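D-hydantoinase (Ralstonia pickettii, PDB 1NFG) probably catalyses the stereospecific hydrolysis of the cyclic amide bond of D-hydantoin derivatives, using two zinc ions in each subunit. Local coordinates at residues A[55-60]-A[234-239]; A[425-428]-A[433-436]. One frame throughout, in Å; residues are numbered along the deposited sequence.

Contact 1. Residues A[55-60]-A[234-239]; sequences DVHTHV and YIVHVT. With ZN (zinc ion), chain E.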
ATOM      1  N   ASP A  55      30.829   6.182  11.944  1.00 19.82           N
ATOM      2  CA  ASP A  55      29.592   6.834  12.361  1.00 19.54           C
ATOM      3  C   ASP A  55      29.332   8.127  11.586  1.00 20.24           C
ATOM      4  O   ASP A  55      29.891   9.173  11.907  1.00 22.34           O
ATOM      5  CB  ASP A  55      29.659   7.130  13.856  1.00 17.72           C
ATOM      6  CG  ASP A  55      28.321   7.480  14.431  1.00 18.15           C
ATOM      7  OD1 ASP A  55      27.439   7.910  13.652  1.00 18.36           O
ATOM      8  OD2 ASP A  55      28.154   7.335  15.659  1.00 17.00           O
ATOM      9  N   VAL A  56      28.470   8.058  10.576  1.00 19.52           N
ATOM     10  CA  VAL A  56      28.175   9.225   9.756  1.00 18.54           C
ATOM     11  C   VAL A  56      27.119  10.176  10.317  1.00 19.30           C
ATOM     12  O   VAL A  56      26.592  11.016   9.587  1.00 18.58           O
ATOM     13  CB  VAL A  56      27.758   8.800   8.323  1.00 18.57           C
ATOM     14  CG1 VAL A  56      28.836   7.907   7.725  1.00 17.30           C
ATOM     15  CG2 VAL A  56      26.405   8.088   8.343  1.00 13.65           C
ATOM     16  N   HIS A  57      26.808  10.065  11.602  1.00 19.92           N
ATOM     17  CA  HIS A  57      25.814  10.960  12.185  1.00 21.72           C
ATOM     18  C   HIS A  57      26.163  11.345  13.617  1.00 22.78           C
ATOM     19  O   HIS A  57      25.632  10.768  14.569  1.00 23.93           O
ATOM     20  CB  HIS A  57      24.426  10.312  12.144  1.00 22.43           C
ATOM     21  CG  HIS A  57      23.301  11.252  12.463  1.00 24.41           C
ATOM     22  ND1 HIS A  57      22.025  11.078  11.967  1.00 24.89           N
ATOM     23  CD2 HIS A  57      23.256  12.372  13.222  1.00 25.50           C
ATOM     24  CE1 HIS A  57      21.248  12.052  12.403  1.00 25.49           C
ATOM     25  NE2 HIS A  57      21.970  12.852  13.166  1.00 26.40           N
ATOM     26  N   THR A  58      27.051  12.328  13.761  1.00 21.97           N
ATOM     27  CA  THR A  58      27.464  12.800  15.078  1.00 23.11           C
ATOM     28  C   THR A  58      27.388  14.313  15.227  1.00 24.48           C
ATOM     29  O   THR A  58      27.460  15.064  14.250  1.00 23.93           O
ATOM     30  CB  THR A  58      28.921  12.392  15.414  1.00 22.66           C
ATOM     31  OG1 THR A  58      29.808  12.905  14.409  1.00 24.48           O
ATOM     32  CG2 THR A  58      29.053  10.891  15.488  1.00 22.70           C
ATOM     33  N   HIS A  59      27.235  14.739  16.475  1.00 26.97           N
ATOM     34  CA  HIS A  59      27.189  16.149  16.844  1.00 28.78           C
ATOM     35  C   HIS A  59      28.144  16.213  18.026  1.00 30.47           C
ATOM     36  O   HIS A  59      27.766  16.530  19.155  1.00 30.73           O
ATOM     37  CB  HIS A  59      25.775  16.546  17.261  1.00 29.49           C
ATOM     38  CG  HIS A  59      24.757  16.358  16.178  1.00 29.65           C
ATOM     39  ND1 HIS A  59      24.838  17.001  14.962  1.00 28.76           N
ATOM     40  CD2 HIS A  59      23.640  15.594  16.126  1.00 29.56           C
ATOM     41  CE1 HIS A  59      23.814  16.643  14.207  1.00 29.47           C
ATOM     42  NE2 HIS A  59      23.073  15.789  14.890  1.00 31.28           N
ATOM     43  N   VAL A  60      29.391  15.864  17.729  1.00 32.34           N
ATOM     44  CA  VAL A  60      30.485  15.811  18.684  1.00 34.79           C
ATOM     45  C   VAL A  60      30.651  17.045  19.585  1.00 36.05           C
ATOM     46  O   VAL A  60      30.837  16.910  20.796  1.00 34.05           O
ATOM     47  CB  VAL A  60      31.789  15.524  17.921  1.00 35.12           C
ATOM     48  CG1 VAL A  60      32.960  15.641  18.830  1.00 38.14           C
ATOM     49  CG2 VAL A  60      31.733  14.124  17.336  1.00 35.99           C
ATOM     50  N   TYR A 234      18.864  11.609   1.336  1.00 15.32           N
ATOM     51  CA  TYR A 234      19.168  10.715   2.437  1.00 16.22           C
ATOM     52  C   TYR A 234      18.368  11.114   3.672  1.00 18.63           C
ATOM     53  O   TYR A 234      18.553  12.203   4.210  1.00 20.85           O
ATOM     54  CB  TYR A 234      20.673  10.784   2.707  1.00 16.29           C
ATOM     55  CG  TYR A 234      21.211   9.890   3.806  1.00 16.04           C
ATOM     56  CD1 TYR A 234      21.117  10.262   5.145  1.00 15.84           C
ATOM     57  CD2 TYR A 234      21.884   8.700   3.497  1.00 16.41           C
ATOM     58  CE1 TYR A 234      21.691   9.474   6.156  1.00 17.63           C
ATOM     59  CE2 TYR A 234      22.463   7.908   4.494  1.00 14.55           C
ATOM     60  CZ  TYR A 234      22.365   8.302   5.819  1.00 17.39           C
ATOM     61  OH  TYR A 234      22.951   7.543   6.805  1.00 17.28           O
ATOM     62  N   ILE A 235      17.470  10.241   4.118  1.00 17.93           N
ATOM     63  CA  ILE A 235      16.667  10.552   5.284  1.00 17.94           C
ATOM     64  C   ILE A 235      17.365  10.054   6.538  1.00 19.05           C
ATOM     65  O   ILE A 235      17.552   8.848   6.720  1.00 19.97           O
ATOM     66  CB  ILE A 235      15.232   9.933   5.189  1.00 17.16           C
ATOM     67  CG1 ILE A 235      14.324  10.797   4.310  1.00 16.03           C
ATOM     68  CG2 ILE A 235      14.579   9.899   6.573  1.00 14.83           C
ATOM     69  CD1 ILE A 235      14.837  11.075   2.941  1.00 18.61           C
ATOM     70  N   VAL A 236      17.758  10.989   7.398  1.00 18.76           N
ATOM     71  CA  VAL A 236      18.428  10.627   8.639  1.00 19.93           C
ATOM     72  C   VAL A 236      17.410  10.121   9.650  1.00 19.71           C
ATOM     73  O   VAL A 236      16.227  10.442   9.575  1.00 19.90           O
ATOM     74  CB  VAL A 236      19.209  11.830   9.255  1.00 20.44           C
ATOM     75  CG1 VAL A 236      20.190  12.385   8.241  1.00 19.60           C
ATOM     76  CG2 VAL A 236      18.243  12.914   9.725  1.00 19.07           C
ATOM     77  N   HIS A 237      17.895   9.329  10.596  1.00 20.90           N
ATOM     78  CA  HIS A 237      17.086   8.722  11.642  1.00 21.12           C
ATOM     79  C   HIS A 237      15.621   8.381  11.339  1.00 20.67           C
ATOM     80  O   HIS A 237      14.708   9.046  11.823  1.00 20.65           O
ATOM     81  CB  HIS A 237      17.158   9.559  12.931  1.00 23.91           C
ATOM     82  CG  HIS A 237      16.855  11.016  12.743  1.00 27.35           C
ATOM     83  ND1 HIS A 237      15.807  11.470  11.970  1.00 28.27           N
ATOM     84  CD2 HIS A 237      17.444  12.120  13.262  1.00 27.04           C
ATOM     85  CE1 HIS A 237      15.766  12.790  12.019  1.00 26.61           C
ATOM     86  NE2 HIS A 237      16.747  13.208  12.796  1.00 26.77           N
ATOM     87  N   VAL A 238      15.403   7.350  10.522  1.00 20.27           N
ATOM     88  CA  VAL A 238      14.049   6.874  10.242  1.00 20.49           C
ATOM     89  C   VAL A 238      13.782   6.092  11.519  1.00 20.73           C
ATOM     90  O   VAL A 238      14.536   5.179  11.854  1.00 22.39           O
ATOM     91  CB  VAL A 238      14.004   5.912   9.054  1.00 20.78           C
ATOM     92  CG1 VAL A 238      12.636   5.256   8.983  1.00 18.61           C
ATOM     93  CG2 VAL A 238      14.298   6.670   7.762  1.00 20.57           C
ATOM     94  N   THR A 239      12.712   6.431  12.223  1.00 20.24           N
ATOM     95  CA  THR A 239      12.448   5.808  13.511  1.00 20.23           C
ATOM     96  C   THR A 239      11.208   4.936  13.711  1.00 21.04           C
ATOM     97  O   THR A 239      11.080   4.285  14.747  1.00 21.08           O
ATOM     98  CB  THR A 239      12.388   6.899  14.574  1.00 21.11           C
ATOM     99  OG1 THR A 239      11.131   7.587  14.471  1.00 20.38           O
ATOM    100  CG2 THR A 239      13.506   7.910  14.345  1.00 20.28           C
TER
HETATM  101 ZN    ZN E 501      21.077  14.746  14.299  1.00 21.03          ZN
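H57 of the zinc site meets V236 and H237 close to the centre of the subunit, and this is the compact part of the contact. Its ring carbon CE1 lies 3.8 Å from CB of V236, the two side chains crossing at about a right angle, and the same CE1 is 3.9 Å from CD2 of H237. The two imidazoles are oblique, their planes 36° apart. CG2 of V236 sits over the centre of one face of the H237 ring, so one small branched residue packs against both histidines without competing for a metal.

With CG of H57 swung opposite the backbone nitrogen (chi1 -168°), the ring carries NE2 to the zinc ion at 2.4 Å; H59 NE2 binds the same ion at 2.3 Å, in the plane of the H57 ring and at its edge. D313 is a further ligand. Imidazole suits this role because its other nitrogen remains available: H57 ND1 is hydrogen-bonded to E260, which probably fixes the ring's rotation. D55 OD1 accepts from H57 N at 3.0 Å, an Asx turn that steadies the backbone there. H237 belongs with H181 to the second zinc, and the carbamate of K148 bridges the two ions.

Away from the metal the contact thins to one touch, CG2 of V56 against OH of Y234 at 3.8 Å, an oxygen that is hydrogen-bonded to E260. This looser side is still buried rather than open to solvent.

Such a cluster at the C-terminal ends of strands is the metal centre of the amidohydrolase TIM barrel. Strand 48-58 runs beside strand 85-93, strand 233-235 lies between 178-180 and 257-262, and helix 241-253 packs on V238.

Contact 2. Residues A[425-428]-A[433-436]; sequences KTVL and VIVD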
ATOM      1  N   LYS A 425      38.174  -4.557  21.784  1.00 28.37           N
ATOM      2  CA  LYS A 425      39.323  -4.683  22.681  1.00 27.13           C
ATOM      3  C   LYS A 425      40.487  -3.757  22.375  1.00 26.09           C
ATOM      4  O   LYS A 425      40.931  -3.012  23.247  1.00 25.64           O
ATOM      5  CB  LYS A 425      39.792  -6.138  22.733  1.00 26.61           C
ATOM      6  CG  LYS A 425      38.943  -6.983  23.669  1.00 24.97           C
ATOM      7  CD  LYS A 425      38.890  -6.317  25.024  1.00 25.74           C
ATOM      8  CE  LYS A 425      38.167  -7.154  26.048  1.00 30.06           C
ATOM      9  NZ  LYS A 425      38.151  -6.455  27.365  1.00 30.50           N
ATOM     10  N   THR A 426      40.997  -3.810  21.153  1.00 24.46           N
ATOM     11  CA  THR A 426      42.083  -2.920  20.791  1.00 24.49           C
ATOM     12  C   THR A 426      41.742  -2.354  19.418  1.00 24.22           C
ATOM     13  O   THR A 426      41.214  -3.066  18.555  1.00 23.17           O
ATOM     14  CB  THR A 426      43.462  -3.645  20.783  1.00 23.95           C
ATOM     15  OG1 THR A 426      43.639  -4.354  19.557  1.00 28.02           O
ATOM     16  CG2 THR A 426      43.548  -4.627  21.929  1.00 22.03           C
ATOM     17  N   VAL A 427      42.026  -1.065  19.235  1.00 23.63           N
ATOM     18  CA  VAL A 427      41.716  -0.363  17.996  1.00 21.75           C
ATOM     19  C   VAL A 427      42.926   0.276  17.324  1.00 22.25           C
ATOM     20  O   VAL A 427      43.801   0.832  17.994  1.00 23.72           O
ATOM     21  CB  VAL A 427      40.679   0.744  18.268  1.00 20.80           C
ATOM     22  CG1 VAL A 427      40.247   1.400  16.960  1.00 20.91           C
ATOM     23  CG2 VAL A 427      39.486   0.159  19.002  1.00 20.02           C
ATOM     24  N   LEU A 428      42.960   0.197  15.997  1.00 21.50           N
ATOM     25  CA  LEU A 428      44.038   0.781  15.212  1.00 23.00           C
ATOM     26  C   LEU A 428      43.488   1.817  14.238  1.00 23.90           C
ATOM     27  O   LEU A 428      42.477   1.586  13.574  1.00 24.06           O
ATOM     28  CB  LEU A 428      44.795  -0.288  14.418  1.00 23.03           C
ATOM     29  CG  LEU A 428      45.737  -1.223  15.179  1.00 24.56           C
ATOM     30  CD1 LEU A 428      44.937  -2.193  16.025  1.00 24.32           C
ATOM     31  CD2 LEU A 428      46.605  -1.985  14.187  1.00 24.21           C
ATOM     32  N   VAL A 433      48.113   1.885  16.992  1.00 24.66           N
ATOM     33  CA  VAL A 433      47.258   1.305  18.014  1.00 24.47           C
ATOM     34  C   VAL A 433      46.830   2.472  18.894  1.00 26.55           C
ATOM     35  O   VAL A 433      47.676   3.098  19.539  1.00 27.73           O
ATOM     36  CB  VAL A 433      48.026   0.276  18.876  1.00 22.56           C
ATOM     37  CG1 VAL A 433      47.213  -0.099  20.098  1.00 19.07           C
ATOM     38  CG2 VAL A 433      48.344  -0.954  18.053  1.00 22.07           C
ATOM     39  N   ILE A 434      45.534   2.782  18.915  1.00 27.17           N
ATOM     40  CA  ILE A 434      45.061   3.893  19.736  1.00 26.92           C
ATOM     41  C   ILE A 434      44.279   3.425  20.949  1.00 25.61           C
ATOM     42  O   ILE A 434      44.053   4.184  21.885  1.00 25.00           O
ATOM     43  CB  ILE A 434      44.241   4.908  18.902  1.00 28.60           C
ATOM     44  CG1 ILE A 434      43.008   4.239  18.289  1.00 30.47           C
ATOM     45  CG2 ILE A 434      45.137   5.500  17.805  1.00 26.86           C
ATOM     46  CD1 ILE A 434      42.184   5.171  17.404  1.00 28.67           C
ATOM     47  N   VAL A 435      43.862   2.167  20.930  1.00 26.06           N
ATOM     48  CA  VAL A 435      43.168   1.587  22.076  1.00 26.53           C
ATOM     49  C   VAL A 435      43.814   0.223  22.219  1.00 27.02           C
ATOM     50  O   VAL A 435      43.845  -0.546  21.265  1.00 28.18           O
ATOM     51  CB  VAL A 435      41.647   1.415  21.845  1.00 26.10           C
ATOM     52  CG1 VAL A 435      41.009   0.804  23.086  1.00 23.47           C
ATOM     53  CG2 VAL A 435      41.006   2.761  21.545  1.00 24.05           C
ATOM     54  N   ASP A 436      44.363  -0.059  23.394  1.00 27.99           N
ATOM     55  CA  ASP A 436      45.037  -1.328  23.640  1.00 28.80           C
ATOM     56  C   ASP A 436      44.319  -2.032  24.776  1.00 28.61           C
ATOM     57  O   ASP A 436      44.236  -1.505  25.886  1.00 28.25           O
ATOM     58  CB  ASP A 436      46.496  -1.077  24.033  1.00 31.25           C
ATOM     59  CG  ASP A 436      47.394  -2.283  23.791  1.00 33.88           C
ATOM     60  OD1 ASP A 436      46.973  -3.427  24.075  1.00 35.85           O
ATOM     61  OD2 ASP A 436      48.538  -2.081  23.328  1.00 34.47           O
TER
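A classic beta bulge interrupts the antiparallel hairpin of strands 419-429 and 432-436, where I434 and V435 both face V427. The carbonyl oxygen of V427 takes two backbone bonds, from I434 N at 2.8 Å, nearly along the C=O axis, and from V435 N at 3.2 Å, with a C=O...N angle of 134°. In return V427 N gives a hydrogen bond of 2.8 Å to V435 O. The extra residue shifts the register by one, so that L428 pairs with V433.

V427 and V435 lie side by side and point the same way on one face, CB to CB 3.8 Å, while L428 and V433 occupy the other, with L428 CG 3.9 Å from V433 CG2. Beta branching suits V427, V433 and V435 to an extended backbone, and their methyls pack on the two faces; L428 adds a longer apolar side chain beside V433. I434, inside the bulge, has CG1 between its backbone nitrogen and carbonyl carbon (chi1 61°), a torsion that lays CG1 3.5 Å from V427 O. At the other end T426 turns CG2 over the backbone of D436, with T426 CG2 3.9 Å from D436 C. The carboxylate of D436 makes a salt bridge with R40, and A81 of helix 73-82 touches both I434 and V435.

The hairpin, whose V433 touches strand 40-43, is consistent with the small beta-sandwich domain that accompanies the TIM barrel in hydantoinases. Three backbone bonds, two on a single oxygen, set its register here, while aliphatic side chains add packing on both faces without needing polar partners.

From the N terminus, the chain passes through strand 48-58, which supplies the first half of contact 1, and returns to it only after 173 residues rich in helix, at strand 233-235. That long loop closes across the barrel interior, at the metal centre. Contact 2 opens much later, as a local hairpin with four residues between its segments, so the two are in series and neither nest nor cross. The centres of contact 1 and contact 2 lie 25 Å apart. Strand pairing relates them: 48-58 pairs with 390-400, which pairs with 419-429. Contact 1 thus joins distant barrel strands, whereas contact 2 ties strands of the probable beta-sandwich domain, remote from the annotated sites.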